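Local coordinates for protein ketosynthase (Streptomyces sp. MSC090213JE08, PDB 6KXD) that probably catalyses the decarboxylative condensation of an acyl chain with malonyl-ACP, extending the chain as the ketosynthase of a highly reducing type II polyketide synthase, at residues Val330-Gly335 with Pro359-His364. Sequence-based numbering, arbitrary orientation.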
loop_
_atom_site.group_PDB
_atom_site.type_symbol
_atom_site.label_atom_id
_atom_site.label_comp_id
_atom_site.label_asym_id
_atom_site.label_seq_id
_atom_site.Cartn_x
_atom_site.Cartn_y
_atom_site.Cartn_z
ATOM N N VAL A 330 -5.915 6.579 -20.944
ATOM C CA VAL A 330 -6.940 5.545 -20.724
ATOM C C VAL A 330 -8.058 6.036 -19.809
ATOM O O VAL A 330 -9.206 5.604 -19.942
ATOM C CB VAL A 330 -6.256 4.272 -20.176
ATOM C CG1 VAL A 330 -7.247 3.219 -19.696
ATOM C CG2 VAL A 330 -5.322 3.682 -21.214
ATOM N N LYS A 331 -7.757 6.966 -18.886
ATOM C CA LYS A 331 -8.756 7.504 -17.991
ATOM C C LYS A 331 -9.811 8.328 -18.750
ATOM O O LYS A 331 -10.856 8.654 -18.194
ATOM C CB LYS A 331 -8.117 8.396 -16.920
ATOM C CG LYS A 331 -7.224 7.651 -15.927
ATOM C CD LYS A 331 -6.672 8.546 -14.861
ATOM C CE LYS A 331 -5.803 7.796 -13.872
ATOM N NZ LYS A 331 -4.587 7.285 -14.532
ATOM N N SER A 332 -9.511 8.675 -19.999
ATOM C CA SER A 332 -10.521 9.329 -20.813
ATOM C C SER A 332 -11.719 8.380 -20.911
ATOM O O SER A 332 -12.834 8.832 -20.777
ATOM C CB SER A 332 -9.992 9.716 -22.149
ATOM O OG SER A 332 -9.610 8.581 -22.898
ATOM N N MET A 333 -11.431 7.065 -21.010
ATOM C CA MET A 333 -12.454 6.047 -21.091
ATOM C C MET A 333 -12.869 5.558 -19.695
ATOM O O MET A 333 -14.042 5.520 -19.373
ATOM C CB MET A 333 -11.963 4.863 -21.914
ATOM C CG MET A 333 -11.753 5.179 -23.368
ATOM S SD MET A 333 -10.874 3.855 -24.237
ATOM C CE MET A 333 -9.173 4.215 -23.780
ATOM N N LEU A 334 -11.900 5.142 -18.859
ATOM C CA LEU A 334 -12.224 4.534 -17.536
ATOM C C LEU A 334 -12.691 5.546 -16.510
ATOM O O LEU A 334 -13.237 5.177 -15.501
ATOM C CB LEU A 334 -10.970 3.834 -17.031
ATOM C CG LEU A 334 -10.560 2.648 -17.880
ATOM C CD1 LEU A 334 -9.330 1.970 -17.313
ATOM C CD2 LEU A 334 -11.704 1.656 -17.976
ATOM N N GLY A 335 -12.418 6.832 -16.739
ATOM C CA GLY A 335 -12.436 7.732 -15.646
ATOM C C GLY A 335 -11.256 7.389 -14.739
ATOM O O GLY A 335 -10.360 6.613 -15.122
ATOM N N PRO A 359 -4.663 2.568 -27.616
ATOM C CA PRO A 359 -6.007 2.956 -27.244
ATOM C C PRO A 359 -6.061 4.471 -27.278
ATOM O O PRO A 359 -5.025 5.122 -27.101
ATOM C CB PRO A 359 -6.176 2.407 -25.826
ATOM C CG PRO A 359 -4.772 2.398 -25.274
ATOM C CD PRO A 359 -3.898 2.065 -26.465
ATOM N N PRO A 360 -7.262 5.046 -27.492
ATOM C CA PRO A 360 -7.398 6.487 -27.692
ATOM C C PRO A 360 -7.552 7.308 -26.415
ATOM O O PRO A 360 -8.067 6.806 -25.400
ATOM C CB PRO A 360 -8.722 6.634 -28.457
ATOM C CG PRO A 360 -9.534 5.430 -28.011
ATOM C CD PRO A 360 -8.544 4.340 -27.634
ATOM N N THR A 361 -7.169 8.585 -26.528
ATOM C CA THR A 361 -7.642 9.621 -25.646
ATOM C C THR A 361 -8.943 10.176 -26.237
ATOM O O THR A 361 -8.904 10.924 -27.234
ATOM C CB THR A 361 -6.596 10.729 -25.471
ATOM O OG1 THR A 361 -5.324 10.124 -25.259
ATOM C CG2 THR A 361 -6.967 11.690 -24.363
ATOM N N ILE A 362 -10.076 9.816 -25.626
ATOM C CA ILE A 362 -11.398 10.130 -26.131
ATOM C C ILE A 362 -11.851 11.473 -25.545
ATOM O O ILE A 362 -11.125 12.097 -24.791
ATOM C CB ILE A 362 -12.380 8.977 -25.833
ATOM C CG1 ILE A 362 -12.838 8.929 -24.365
ATOM C CG2 ILE A 362 -11.771 7.673 -26.291
ATOM C CD1 ILE A 362 -14.040 8.013 -24.100
ATOM N N ASN A 363 -13.038 11.925 -25.963
ATOM C CA ASN A 363 -13.590 13.230 -25.634
ATOM C C ASN A 363 -12.587 14.346 -25.990
ATOM O O ASN A 363 -12.570 15.400 -25.349
ATOM C CB ASN A 363 -14.018 13.309 -24.163
ATOM C CG ASN A 363 -14.820 12.111 -23.697
ATOM O OD1 ASN A 363 -15.676 11.630 -24.426
ATOM N ND2 ASN A 363 -14.543 11.615 -22.496
ATOM N N HIS A 364 -11.742 14.109 -26.995
ATOM C CA HIS A 364 -10.697 15.049 -27.367
ATOM C C HIS A 364 -11.200 15.988 -28.470
ATOM O O HIS A 364 -11.390 15.545 -29.632
ATOM C CB HIS A 364 -9.424 14.332 -27.811
ATOM C CG HIS A 364 -8.214 15.211 -27.729
ATOM N ND1 HIS A 364 -7.726 15.665 -26.516
ATOM C CD2 HIS A 364 -7.405 15.736 -28.678
ATOM C CE1 HIS A 364 -6.660 16.410 -26.729
ATOM N NE2 HIS A 364 -6.432 16.460 -28.038
#
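S332, in the single helical turn 331-334, comes within 5.4 Å of I362, CA to CA, where 359-362 runs past extended, without regular strand, before the chain turns at N363, which has positive phi. The bond between them is nearly straight: I362 N donates to S332 OG at 3.0 Å with an N-H...O angle of 168°. With S332 OG set between its own backbone N and carbonyl carbon (chi1 63°), the hydroxyl can serve two partners, donating to A329 O while accepting from I362 N. It thereby joins A329 O to a backbone N-H of the passing chain. M333 brings its end up to the Pro-Pro pair, its chain bent at chi3 (-81°) and crossing both P360 and I362 at about a right angle. The M333 methyl CE lies 3.2 Å from P360 O and also meets P360 CD and P359 CB, while further back M333 CG touches I362 CD1 at 3.7 Å. This is a buried part of the thiolase-like fold, in the C-terminal ketoacyl-synthase region: the turn follows core strand 326-328, helix 341-355 and strand 357-358 intervene, and the Pro-Pro chain then comes back beside the turn. I362 lays its branches against both S332 and M333, with CG1 3.6 Å from S332 OG and CG2 3.8 Å from M333 CG. An alanine at I362 could keep the backbone bond to the serine, but would probably open a gap beside M333 CG and let that side chain shift. At the next residue, N363 ND2 comes no nearer than 3.7 Å to S332 O and is hydrogen-bonded to V219 O. T361 points away from the turn at CB, and its OG1 is hydrogen-bonded to A329 N and V375 O.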